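Extracellular solute-binding protein, family 1 (Bifidobacterium longum subsp. infantis, PDB 6FTH) probably binds human milk oligosaccharides outside the cell and delivers them to an ABC transporter for uptake. Local coordinates at residues A76-G81 with P100-D105; F91-A96 with M137-S142; T131-H136 with Q511-I516; S231-Y236 with N465-I470. One frame throughout, in Å; residues are numbered along the deposited sequence.

Contact 1 of 4, residues A76-G81 with P100-D105; sequences ATLAAG and PGLFED
With chi1 near -72° in Leu78 and -64° in Phe103, each CG lies beside its own backbone N, which brings the Leu78 isobutyl end and the Phe103 ring together at roughly a right angle. Leu78 CD2 comes in at the ring edge, close to the ring plane, 4.0 Å from Phe103 CE2. The same methyl lies 3.9 Å from Leu102 CD2. Leu102 takes a less usual chi1 of -125°, off the staggered positions, and its fork is divided between two partners: CD2 also rests 3.8 Å from Leu78 O, while CD1 packs 3.9 Å from Gly81 CA. The side chains meet one another through carbon atoms only. Leu78 O, touched by Leu102, accepts the backbone N-H of Gly81 at 3.0 Å. The Phe103 ring also meets that of Phe91, on which Leu78 packs as well, and the loop is pinned by Ser345, whose OG bonds to Gly101 O. Helix 67-80 is the connection of a beta-alpha-beta crossover between parallel strands 59-66 and 86-88, and its C-terminal end, closed at Gly81 by a Schellman motif, sits here against the loop after helix 93-98.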
loop_
_atom_site.group_PDB
_atom_site.type_symbol
_atom_site.label_atom_id
_atom_site.label_comp_id
_atom_site.label_asym_id
_atom_site.label_seq_id
_atom_site.Cartn_x
_atom_site.Cartn_y
_atom_site.Cartn_z
ATOM N N ALA A 76 -23.299 -0.228 7.540
ATOM C CA ALA A 76 -24.652 -0.707 7.804
ATOM C C ALA A 76 -24.647 -2.172 8.222
ATOM O O ALA A 76 -25.428 -2.585 9.088
ATOM C CB ALA A 76 -25.508 -0.508 6.556
ATOM N N THR A 77 -23.776 -2.979 7.609
ATOM C CA THR A 77 -23.700 -4.398 7.953
ATOM C C THR A 77 -23.255 -4.581 9.397
ATOM O O THR A 77 -23.840 -5.370 10.148
ATOM C CB THR A 77 -22.747 -5.110 6.978
ATOM O OG1 THR A 77 -23.259 -5.004 5.641
ATOM C CG2 THR A 77 -22.587 -6.583 7.328
ATOM N N LEU A 78 -22.220 -3.850 9.809
ATOM C CA LEU A 78 -21.774 -3.914 11.198
ATOM C C LEU A 78 -22.858 -3.417 12.154
ATOM O O LEU A 78 -23.127 -4.044 13.186
ATOM C CB LEU A 78 -20.496 -3.089 11.369
ATOM C CG LEU A 78 -19.246 -3.714 10.745
ATOM C CD1 LEU A 78 -18.154 -2.668 10.528
ATOM C CD2 LEU A 78 -18.748 -4.861 11.596
ATOM N N ALA A 79 -23.476 -2.275 11.836
ATOM C CA ALA A 79 -24.499 -1.719 12.719
ATOM C C ALA A 79 -25.648 -2.696 12.921
ATOM O O ALA A 79 -26.215 -2.781 14.017
ATOM C CB ALA A 79 -25.025 -0.409 12.142
ATOM N N ALA A 80 -26.006 -3.444 11.876
ATOM C CA ALA A 80 -27.085 -4.420 11.968
ATOM C C ALA A 80 -26.647 -5.756 12.549
ATOM O O ALA A 80 -27.506 -6.584 12.873
ATOM C CB ALA A 80 -27.653 -4.672 10.580
ATOM N N GLY A 81 -25.344 -6.007 12.652
ATOM C CA GLY A 81 -24.872 -7.299 13.096
ATOM C C GLY A 81 -25.156 -8.435 12.142
ATOM O O GLY A 81 -25.135 -9.594 12.558
ATOM N N PRO A 100 -16.927 -5.222 19.082
ATOM C CA PRO A 100 -16.134 -6.383 19.520
ATOM C C PRO A 100 -16.944 -7.658 19.697
ATOM O O PRO A 100 -16.482 -8.737 19.304
ATOM C CB PRO A 100 -15.533 -5.900 20.844
ATOM C CG PRO A 100 -16.574 -4.949 21.380
ATOM C CD PRO A 100 -17.130 -4.242 20.160
ATOM N N GLY A 101 -18.134 -7.569 20.292
ATOM C CA GLY A 101 -18.938 -8.753 20.552
ATOM C C GLY A 101 -19.403 -9.474 19.309
ATOM O O GLY A 101 -19.936 -10.584 19.422
ATOM N N LEU A 102 -19.211 -8.877 18.135
ATOM C CA LEU A 102 -19.624 -9.480 16.878
ATOM C C LEU A 102 -18.669 -10.573 16.410
ATOM O O LEU A 102 -19.072 -11.426 15.609
ATOM C CB LEU A 102 -19.686 -8.392 15.802
ATOM C CG LEU A 102 -20.953 -8.161 14.990
ATOM C CD1 LEU A 102 -22.223 -8.196 15.867
ATOM C CD2 LEU A 102 -20.832 -6.818 14.271
ATOM N N PHE A 103 -17.421 -10.569 16.879
ATOM C CA PHE A 103 -16.370 -11.385 16.279
ATOM C C PHE A 103 -15.675 -12.275 17.298
ATOM O O PHE A 103 -15.421 -11.874 18.432
ATOM C CB PHE A 103 -15.322 -10.489 15.581
ATOM C CG PHE A 103 -15.884 -9.721 14.418
ATOM C CD1 PHE A 103 -16.180 -10.365 13.235
ATOM C CD2 PHE A 103 -16.147 -8.370 14.524
ATOM C CE1 PHE A 103 -16.712 -9.672 12.152
ATOM C CE2 PHE A 103 -16.669 -7.672 13.449
ATOM C CZ PHE A 103 -16.954 -8.334 12.259
ATOM N N GLU A 104 -15.344 -13.486 16.860
ATOM C CA GLU A 104 -14.554 -14.402 17.666
ATOM C C GLU A 104 -13.141 -13.861 17.844
ATOM O O GLU A 104 -12.511 -13.400 16.887
ATOM C CB GLU A 104 -14.481 -15.749 16.943
ATOM C CG GLU A 104 -13.617 -16.804 17.618
ATOM C CD GLU A 104 -14.423 -17.699 18.521
ATOM O OE1 GLU A 104 -15.589 -17.355 18.816
ATOM O OE2 GLU A 104 -13.884 -18.746 18.925
ATOM N N ASP A 105 -12.630 -13.952 19.068
ATOM C CA ASP A 105 -11.227 -13.638 19.352
ATOM C C ASP A 105 -10.408 -14.850 18.931
ATOM O O ASP A 105 -10.313 -15.840 19.660
ATOM C CB ASP A 105 -11.043 -13.327 20.832
ATOM C CG ASP A 105 -9.587 -13.054 21.216
ATOM O OD1 ASP A 105 -8.682 -13.066 20.353
ATOM O OD2 ASP A 105 -9.342 -12.852 22.420
#

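Contact 2 of 4, residues F91-A96 with M137-S142; sequences FFPANA and MYALPS
Tyr138 meets Ala96 from its first side-chain atom onward. Its CB lies 3.4 Å from Ala96 CB, a tight approach for two aliphatic carbons. One bond further out, CG is 3.8 Å from the same methyl, and CD2 on the ring is 4.0 Å away, so the alanine lies obliquely against the root of the ring. On the other flank CD1 packs 3.4 Å from Glu104 O, and the side chain also touches Asp105. A chi1 of -58°, placing CG beside the backbone N, turns the ring along this course. The next residue, Ala139, directs its methyl to Phe91 O at 3.9 Å and, more loosely, to the Pro93 ring. These partners flank the start of helix 93-98, where Phe92 is the N-cap and its N-H bonds to the side-chain OD1 of Asn95, three residues on (2.9 Å, 164°); the donor is tilted 24° from the carbonyl plane, and Lys74 NZ bonds to the same oxygen. The helix start thus faces the approach to strand 140-143, which pairs antiparallel with strand 336-337, while Ser342 of strand 339-343 bonds to Tyr138 O and Thr130 of helix 124-130 touches Pro93.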
loop_
_atom_site.group_PDB
_atom_site.type_symbol
_atom_site.label_atom_id
_atom_site.label_comp_id
_atom_site.label_asym_id
_atom_site.label_seq_id
_atom_site.Cartn_x
_atom_site.Cartn_y
_atom_site.Cartn_z
ATOM N N PHE A 91 -13.198 -7.086 7.053
ATOM C CA PHE A 91 -13.089 -6.379 8.326
ATOM C C PHE A 91 -11.641 -6.216 8.769
ATOM O O PHE A 91 -10.877 -7.189 8.839
ATOM C CB PHE A 91 -13.882 -7.099 9.414
ATOM C CG PHE A 91 -15.335 -7.256 9.076
ATOM C CD1 PHE A 91 -16.150 -6.149 8.981
ATOM C CD2 PHE A 91 -15.888 -8.502 8.882
ATOM C CE1 PHE A 91 -17.487 -6.290 8.638
ATOM C CE2 PHE A 91 -17.224 -8.646 8.557
ATOM C CZ PHE A 91 -18.024 -7.532 8.451
ATOM N N PHE A 92 -11.276 -4.982 9.069
ATOM C CA PHE A 92 -9.981 -4.679 9.636
ATOM C C PHE A 92 -10.053 -4.759 11.148
ATOM O O PHE A 92 -11.144 -4.704 11.738
ATOM C CB PHE A 92 -9.567 -3.266 9.244
ATOM C CG PHE A 92 -9.145 -3.140 7.828
ATOM C CD1 PHE A 92 -10.076 -2.895 6.833
ATOM C CD2 PHE A 92 -7.815 -3.294 7.468
ATOM C CE1 PHE A 92 -9.681 -2.798 5.509
ATOM C CE2 PHE A 92 -7.423 -3.194 6.134
ATOM C CZ PHE A 92 -8.353 -2.953 5.168
ATOM N N PRO A 93 -8.904 -4.868 11.816
ATOM C CA PRO A 93 -8.925 -4.874 13.280
ATOM C C PRO A 93 -9.676 -3.689 13.861
ATOM O O PRO A 93 -10.429 -3.862 14.822
ATOM C CB PRO A 93 -7.436 -4.852 13.639
ATOM C CG PRO A 93 -6.775 -5.599 12.487
ATOM C CD PRO A 93 -7.568 -5.173 11.270
ATOM N N ALA A 94 -9.505 -2.498 13.284
ATOM C CA ALA A 94 -10.212 -1.325 13.800
ATOM C C ALA A 94 -11.727 -1.511 13.742
ATOM O O ALA A 94 -12.447 -1.035 14.625
ATOM C CB ALA A 94 -9.801 -0.080 13.012
ATOM N N ASN A 95 -12.234 -2.183 12.697
ATOM C CA ASN A 95 -13.678 -2.406 12.592
ATOM C C ASN A 95 -14.174 -3.339 13.692
ATOM O O ASN A 95 -15.212 -3.087 14.313
ATOM C CB ASN A 95 -14.036 -3.004 11.230
ATOM C CG ASN A 95 -13.613 -2.136 10.060
ATOM O OD1 ASN A 95 -13.037 -2.629 9.079
ATOM N ND2 ASN A 95 -13.911 -0.844 10.136
ATOM N N ALA A 96 -13.478 -4.456 13.918
ATOM C CA ALA A 96 -13.912 -5.372 14.964
ATOM C C ALA A 96 -13.857 -4.711 16.333
ATOM O O ALA A 96 -14.733 -4.933 17.172
ATOM C CB ALA A 96 -13.093 -6.664 14.939
ATOM N N MET A 137 -7.282 -10.790 18.899
ATOM C CA MET A 137 -7.096 -10.770 17.454
ATOM C C MET A 137 -8.410 -11.190 16.815
ATOM O O MET A 137 -8.807 -12.360 16.912
ATOM C CB MET A 137 -5.973 -11.709 17.030
ATOM C CG MET A 137 -5.796 -11.802 15.531
ATOM S SD MET A 137 -4.428 -12.902 15.098
ATOM C CE MET A 137 -5.067 -14.507 15.653
ATOM N N TYR A 138 -9.054 -10.258 16.132
ATOM C CA TYR A 138 -10.342 -10.514 15.495
ATOM C C TYR A 138 -10.244 -10.660 13.984
ATOM O O TYR A 138 -11.267 -10.910 13.322
ATOM C CB TYR A 138 -11.336 -9.397 15.831
ATOM C CG TYR A 138 -11.531 -9.250 17.313
ATOM C CD1 TYR A 138 -12.278 -10.176 18.020
ATOM C CD2 TYR A 138 -10.951 -8.195 18.005
ATOM C CE1 TYR A 138 -12.450 -10.067 19.382
ATOM C CE2 TYR A 138 -11.126 -8.066 19.380
ATOM C CZ TYR A 138 -11.875 -9.012 20.057
ATOM O OH TYR A 138 -12.054 -8.906 21.415
ATOM N N ALA A 139 -9.052 -10.506 13.426
ATOM C CA ALA A 139 -8.833 -10.627 11.996
ATOM C C ALA A 139 -7.506 -11.329 11.790
ATOM O O ALA A 139 -6.577 -11.156 12.587
ATOM C CB ALA A 139 -8.764 -9.255 11.326
ATOM N N LEU A 140 -7.439 -12.152 10.752
ATOM C CA LEU A 140 -6.148 -12.687 10.354
ATOM C C LEU A 140 -5.556 -11.849 9.232
ATOM O O LEU A 140 -6.290 -11.363 8.363
ATOM C CB LEU A 140 -6.257 -14.125 9.833
ATOM C CG LEU A 140 -6.873 -15.162 10.776
ATOM C CD1 LEU A 140 -6.853 -16.550 10.160
ATOM C CD2 LEU A 140 -6.118 -15.185 12.107
ATOM N N PRO A 141 -4.245 -11.666 9.223
ATOM C CA PRO A 141 -3.595 -11.006 8.093
ATOM C C PRO A 141 -3.291 -11.996 6.974
ATOM O O PRO A 141 -3.461 -13.207 7.117
ATOM C CB PRO A 141 -2.288 -10.512 8.723
ATOM C CG PRO A 141 -1.959 -11.584 9.716
ATOM C CD PRO A 141 -3.267 -12.095 10.244
ATOM N N SER A 142 -2.814 -11.454 5.854
ATOM C CA SER A 142 -2.233 -12.258 4.781
ATOM C C SER A 142 -0.811 -11.787 4.501
ATOM O O SER A 142 -0.428 -10.671 4.871
ATOM C CB SER A 142 -3.036 -12.099 3.480
ATOM O OG SER A 142 -3.101 -10.717 3.102
#

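Contact 3 of 4, residues T131-H136 with Q511-I516; sequences TDPEGH and QKWYDI
Trp513, whose benzene edge meets Pro133, directs its indole N-H to Asp459 OD2, and that oxygen also takes a salt bridge from Lys512 NZ. The N-H bond probably steadies the rotation of the indole, and with it the position of CZ3 at the far side of the ring, while Lys512 helps to place the aspartate oxygen that receives it. Pro133 CG comes to this edge near the ring plane, 3.9 Å from CZ3. Its neighbour CB rests 3.8 Å from Ile516 CG2, the branch set anti to the backbone N by a chi1 of -73°; across the contact carbon meets carbon. The other arm of Ile516 folds back within its own helix, its CD1 lying 3.5 Å above one face of the indole and offset toward the rim. The proline sits at the second position of a type I beta turn, Asp132 to Gly135, in the loop between helix 124-130 and strand 140-143; with Gly135 at phi 97° and Asp132 N bonded to His136 O, the turn has the form of one followed by a G1 beta bulge. Asp132 OD1 reaches across it to take the His136 N-H at 2.8 Å, from above the carboxylate plane. On the helix 503-518 side, Gln511 NE2 bonds to Asp515 OD1 (2.9 Å), the donor on the syn side, and the Gln511 amide also bonds to Gly240 O, just before strand 241-244, and to Val242 N within it.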
loop_
_atom_site.group_PDB
_atom_site.type_symbol
_atom_site.label_atom_id
_atom_site.label_comp_id
_atom_site.label_asym_id
_atom_site.label_seq_id
_atom_site.Cartn_x
_atom_site.Cartn_y
_atom_site.Cartn_z
ATOM N N THR A 131 -3.283 -7.863 16.083
ATOM C CA THR A 131 -3.422 -8.187 17.496
ATOM C C THR A 131 -3.276 -6.914 18.316
ATOM O O THR A 131 -2.279 -6.196 18.173
ATOM C CB THR A 131 -2.342 -9.175 17.932
ATOM O OG1 THR A 131 -2.482 -10.405 17.215
ATOM C CG2 THR A 131 -2.471 -9.458 19.419
ATOM N N ASP A 132 -4.248 -6.647 19.183
ATOM C CA ASP A 132 -4.188 -5.453 20.025
ATOM C C ASP A 132 -3.267 -5.689 21.213
ATOM O O ASP A 132 -2.814 -6.809 21.465
ATOM C CB ASP A 132 -5.596 -4.991 20.401
ATOM C CG ASP A 132 -6.328 -5.953 21.341
ATOM O OD1 ASP A 132 -5.684 -6.684 22.115
ATOM O OD2 ASP A 132 -7.570 -5.965 21.272
ATOM N N PRO A 133 -2.902 -4.626 21.942
ATOM C CA PRO A 133 -1.960 -4.812 23.055
ATOM C C PRO A 133 -2.531 -5.657 24.175
ATOM O O PRO A 133 -1.756 -6.267 24.923
ATOM C CB PRO A 133 -1.647 -3.376 23.514
ATOM C CG PRO A 133 -2.147 -2.490 22.402
ATOM C CD PRO A 133 -3.322 -3.222 21.828
ATOM N N GLU A 134 -3.860 -5.733 24.297
ATOM C CA GLU A 134 -4.478 -6.671 25.224
ATOM C C GLU A 134 -4.461 -8.105 24.708
ATOM O O GLU A 134 -4.826 -9.022 25.452
ATOM C CB GLU A 134 -5.914 -6.247 25.551
ATOM C CG GLU A 134 -6.023 -5.298 26.756
ATOM C CD GLU A 134 -5.353 -5.855 28.013
ATOM O OE1 GLU A 134 -4.151 -5.567 28.221
ATOM O OE2 GLU A 134 -6.019 -6.594 28.777
ATOM N N GLY A 135 -4.038 -8.322 23.468
ATOM C CA GLY A 135 -3.822 -9.655 22.970
ATOM C C GLY A 135 -4.967 -10.220 22.168
ATOM O O GLY A 135 -4.863 -11.363 21.706
ATOM N N HIS A 136 -6.052 -9.473 21.984
ATOM C CA HIS A 136 -7.147 -9.976 21.169
ATOM C C HIS A 136 -6.807 -9.833 19.690
ATOM O O HIS A 136 -6.117 -8.902 19.275
ATOM C CB HIS A 136 -8.445 -9.220 21.454
ATOM C CG HIS A 136 -8.838 -9.221 22.896
ATOM N ND1 HIS A 136 -8.456 -10.218 23.769
ATOM C CD2 HIS A 136 -9.556 -8.335 23.626
ATOM C CE1 HIS A 136 -8.925 -9.949 24.974
ATOM N NE2 HIS A 136 -9.601 -8.816 24.914
ATOM N N GLN A 511 1.869 9.133 19.705
ATOM C CA GLN A 511 3.021 8.843 20.554
ATOM C C GLN A 511 2.679 7.787 21.592
ATOM O O GLN A 511 3.481 6.888 21.871
ATOM C CB GLN A 511 3.521 10.100 21.253
ATOM C CG GLN A 511 4.726 9.857 22.158
ATOM C CD GLN A 511 6.039 9.767 21.390
ATOM O OE1 GLN A 511 6.499 10.759 20.816
ATOM N NE2 GLN A 511 6.664 8.593 21.417
ATOM N N LYS A 512 1.510 7.906 22.213
ATOM C CA LYS A 512 1.115 6.959 23.251
ATOM C C LYS A 512 1.053 5.541 22.710
ATOM O O LYS A 512 1.605 4.615 23.308
ATOM C CB LYS A 512 -0.244 7.364 23.821
ATOM C CG LYS A 512 -0.750 6.406 24.894
ATOM C CD LYS A 512 -2.053 6.850 25.483
ATOM C CE LYS A 512 -3.168 6.678 24.505
ATOM N NZ LYS A 512 -4.521 7.008 25.078
ATOM N N TRP A 513 0.359 5.339 21.597
ATOM C CA TRP A 513 0.222 3.975 21.080
ATOM C C TRP A 513 1.537 3.469 20.506
ATOM O O TRP A 513 1.877 2.289 20.655
ATOM C CB TRP A 513 -0.896 3.912 20.053
ATOM C CG TRP A 513 -2.221 4.060 20.724
ATOM C CD1 TRP A 513 -3.020 5.165 20.728
ATOM C CD2 TRP A 513 -2.839 3.111 21.597
ATOM N NE1 TRP A 513 -4.121 4.953 21.539
ATOM C CE2 TRP A 513 -4.021 3.706 22.092
ATOM C CE3 TRP A 513 -2.506 1.817 22.016
ATOM C CZ2 TRP A 513 -4.893 3.031 22.951
ATOM C CZ3 TRP A 513 -3.372 1.151 22.879
ATOM C CH2 TRP A 513 -4.550 1.765 23.337
ATOM N N TYR A 514 2.302 4.353 19.868
ATOM C CA TYR A 514 3.641 3.969 19.444
ATOM C C TYR A 514 4.456 3.451 20.625
ATOM O O TYR A 514 5.129 2.416 20.533
ATOM C CB TYR A 514 4.294 5.178 18.797
ATOM C CG TYR A 514 5.743 5.024 18.476
ATOM C CD1 TYR A 514 6.169 4.459 17.268
ATOM C CD2 TYR A 514 6.696 5.477 19.359
ATOM C CE1 TYR A 514 7.525 4.334 16.967
ATOM C CE2 TYR A 514 8.042 5.369 19.067
ATOM C CZ TYR A 514 8.460 4.798 17.865
ATOM O OH TYR A 514 9.822 4.693 17.603
ATOM N N ASP A 515 4.406 4.157 21.748
ATOM C CA ASP A 515 5.146 3.730 22.938
ATOM C C ASP A 515 4.630 2.388 23.459
ATOM O O ASP A 515 5.417 1.493 23.777
ATOM C CB ASP A 515 5.048 4.805 24.025
ATOM C CG ASP A 515 5.840 6.047 23.705
ATOM O OD1 ASP A 515 6.677 6.022 22.780
ATOM O OD2 ASP A 515 5.627 7.063 24.389
ATOM N N ILE A 516 3.308 2.234 23.555
ATOM C CA ILE A 516 2.721 0.978 24.044
ATOM C C ILE A 516 3.220 -0.201 23.215
ATOM O O ILE A 516 3.603 -1.249 23.757
ATOM C CB ILE A 516 1.185 1.070 24.033
ATOM C CG1 ILE A 516 0.699 1.981 25.173
ATOM C CG2 ILE A 516 0.546 -0.315 24.129
ATOM C CD1 ILE A 516 -0.784 2.338 25.096
#

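Contact 4 of 4, residues S231-Y236 with N465-I470; sequences SPTGFY and NNNAQI
Thr233 carries most of this contact, and the two residues before it, Ser231 and Pro232, form with it a short 3-10 turn that presents it to Asn467. A chi1 of 65° puts OG1 between the backbone N and the carbonyl carbon; from there it bonds back to Ala230 O, while CB and CG2 face the helix. Asn467 crosses the threonine at about a right angle, its ND2 3.8 Å from Thr233 CB, and the polar groups themselves are joined through water on two routes. One water donates to Thr233 OG1 (2.7 Å) and accepts from Asn467 ND2 (2.9 Å). A second donates both to Thr233 O (2.8 Å) and to Asn467 OD1 (2.7 Å). Held by a water at each end, the modelled amide is probably restrained in its rotation. Gly234 follows at a phi of 108° and turns the chain into strand 235-238. There Phe235 swings its ring back beside the turn: Thr233 OG1 lies at the ring edge, in its plane, and Asn467 OD1 stands at the edge too, 4.3 Å from CE2. The ring also meets Trp510 and Asn506 of helix 503-518. The arrangement is a water-mediated junction: a 3-10 turn leading into the two-stranded antiparallel hairpin of 235-238 with 241-244 is joined through two waters to the long helix 457-484, with helix 503-518 packed against the Phe235 ring.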
loop_
_atom_site.group_PDB
_atom_site.type_symbol
_atom_site.label_atom_id
_atom_site.label_comp_id
_atom_site.label_asym_id
_atom_site.label_seq_id
_atom_site.Cartn_x
_atom_site.Cartn_y
_atom_site.Cartn_z
ATOM N N SER A 231 1.368 7.304 8.590
ATOM C CA SER A 231 2.032 8.262 7.714
ATOM C C SER A 231 1.106 8.915 6.694
ATOM O O SER A 231 1.197 10.142 6.513
ATOM C CB SER A 231 3.249 7.608 7.045
ATOM O OG SER A 231 3.920 8.518 6.219
ATOM N N PRO A 232 0.182 8.205 6.048
ATOM C CA PRO A 232 -0.737 8.896 5.135
ATOM C C PRO A 232 -1.578 9.969 5.781
ATOM O O PRO A 232 -2.151 10.783 5.052
ATOM C CB PRO A 232 -1.611 7.761 4.593
ATOM C CG PRO A 232 -0.730 6.577 4.644
ATOM C CD PRO A 232 0.081 6.748 5.898
ATOM N N THR A 233 -1.687 10.008 7.104
ATOM C CA THR A 233 -2.439 11.057 7.775
ATOM C C THR A 233 -1.562 12.156 8.351
ATOM O O THR A 233 -2.081 13.067 9.006
ATOM C CB THR A 233 -3.370 10.475 8.853
ATOM O OG1 THR A 233 -2.627 9.868 9.916
ATOM C CG2 THR A 233 -4.298 9.426 8.239
ATOM N N GLY A 234 -0.258 12.130 8.094
ATOM C CA GLY A 234 0.609 13.236 8.409
ATOM C C GLY A 234 1.570 13.036 9.568
ATOM O O GLY A 234 2.101 14.029 10.067
ATOM N N PHE A 235 1.823 11.803 9.986
ATOM C CA PHE A 235 2.680 11.532 11.143
ATOM C C PHE A 235 3.943 10.774 10.763
ATOM O O PHE A 235 3.985 10.051 9.761
ATOM C CB PHE A 235 1.905 10.781 12.228
ATOM C CG PHE A 235 0.682 11.528 12.656
ATOM C CD1 PHE A 235 0.774 12.553 13.575
ATOM C CD2 PHE A 235 -0.532 11.313 12.012
ATOM C CE1 PHE A 235 -0.339 13.312 13.905
ATOM C CE2 PHE A 235 -1.646 12.063 12.338
ATOM C CZ PHE A 235 -1.555 13.059 13.285
ATOM N N TYR A 236 4.980 10.968 11.581
ATOM C CA TYR A 236 6.239 10.270 11.414
ATOM C C TYR A 236 6.875 10.094 12.777
ATOM O O TYR A 236 6.381 10.600 13.783
ATOM C CB TYR A 236 7.202 11.008 10.492
ATOM C CG TYR A 236 7.806 12.286 11.011
ATOM C CD1 TYR A 236 7.074 13.472 10.998
ATOM C CD2 TYR A 236 9.122 12.319 11.450
ATOM C CE1 TYR A 236 7.627 14.644 11.443
ATOM C CE2 TYR A 236 9.678 13.482 11.912
ATOM C CZ TYR A 236 8.934 14.652 11.891
ATOM O OH TYR A 236 9.458 15.853 12.321
ATOM N N ASN A 465 -11.952 11.837 13.662
ATOM C CA ASN A 465 -12.749 13.057 13.717
ATOM C C ASN A 465 -11.871 14.283 13.496
ATOM O O ASN A 465 -12.193 15.156 12.683
ATOM C CB ASN A 465 -13.495 13.162 15.050
ATOM C CG ASN A 465 -14.810 13.965 14.938
ATOM O OD1 ASN A 465 -15.884 13.402 14.684
ATOM N ND2 ASN A 465 -14.725 15.279 15.122
ATOM N N ASN A 466 -10.742 14.369 14.219
ATOM C CA ASN A 466 -9.855 15.500 14.035
ATOM C C ASN A 466 -9.260 15.500 12.626
ATOM O O ASN A 466 -9.174 16.557 11.980
ATOM C CB ASN A 466 -8.721 15.453 15.065
ATOM C CG ASN A 466 -9.175 15.767 16.486
ATOM O OD1 ASN A 466 -10.285 16.254 16.733
ATOM N ND2 ASN A 466 -8.286 15.505 17.438
ATOM N N ASN A 467 -8.831 14.327 12.139
ATOM C CA ASN A 467 -8.233 14.249 10.804
ATOM C C ASN A 467 -9.205 14.717 9.738
ATOM O O ASN A 467 -8.779 15.267 8.721
ATOM C CB ASN A 467 -7.802 12.826 10.452
ATOM C CG ASN A 467 -6.545 12.373 11.184
ATOM O OD1 ASN A 467 -5.783 13.189 11.720
ATOM N ND2 ASN A 467 -6.311 11.068 11.187
ATOM N N ALA A 468 -10.506 14.493 9.931
ATOM C CA ALA A 468 -11.454 14.903 8.898
ATOM C C ALA A 468 -11.411 16.408 8.694
ATOM O O ALA A 468 -11.516 16.894 7.563
ATOM C CB ALA A 468 -12.863 14.446 9.258
ATOM N N GLN A 469 -11.250 17.170 9.776
ATOM C CA GLN A 469 -11.177 18.614 9.644
ATOM C C GLN A 469 -9.790 19.065 9.216
ATOM O O GLN A 469 -9.644 19.955 8.362
ATOM C CB GLN A 469 -11.557 19.279 10.976
ATOM C CG GLN A 469 -12.900 18.810 11.540
ATOM C CD GLN A 469 -14.040 19.043 10.555
ATOM O OE1 GLN A 469 -14.019 20.002 9.786
ATOM N NE2 GLN A 469 -14.984 18.131 10.527
ATOM N N ILE A 470 -8.754 18.447 9.799
ATOM C CA ILE A 470 -7.379 18.786 9.444
ATOM C C ILE A 470 -7.154 18.588 7.948
ATOM O O ILE A 470 -6.531 19.425 7.281
ATOM C CB ILE A 470 -6.412 17.921 10.279
ATOM C CG1 ILE A 470 -6.413 18.356 11.749
ATOM C CG2 ILE A 470 -4.990 17.958 9.711
ATOM C CD1 ILE A 470 -5.841 17.316 12.678
HETATM O O HOH W 1 -4.113 9.411 12.176
HETATM O O HOH W 2 -4.049 14.644 10.219
#

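How the contacts relate
From the N terminus, contact 1 closes the shortest loop, joining the end of helix 67-80 to residues 100-105. Contact 2 opens inside that loop, at the start of helix 93-98, and closes at strand 140-143, so the two cross; they also touch, Asp105 OD1 lying 3.0 Å from Met137 N in a probable hydrogen bond. Contact 3 opens just before contact 2 closes, crosses it, and spans most of the chain. Contact 4, between strand 235-238 and helix 457-484, is nested within that long loop. Contacts 1 and 2 knit the N-terminal alpha/beta part together; contact 3 ties the turn before strand 140-143 to helix 503-518, which also packs on Phe235 of contact 4, although contacts 3 and 4 do not touch.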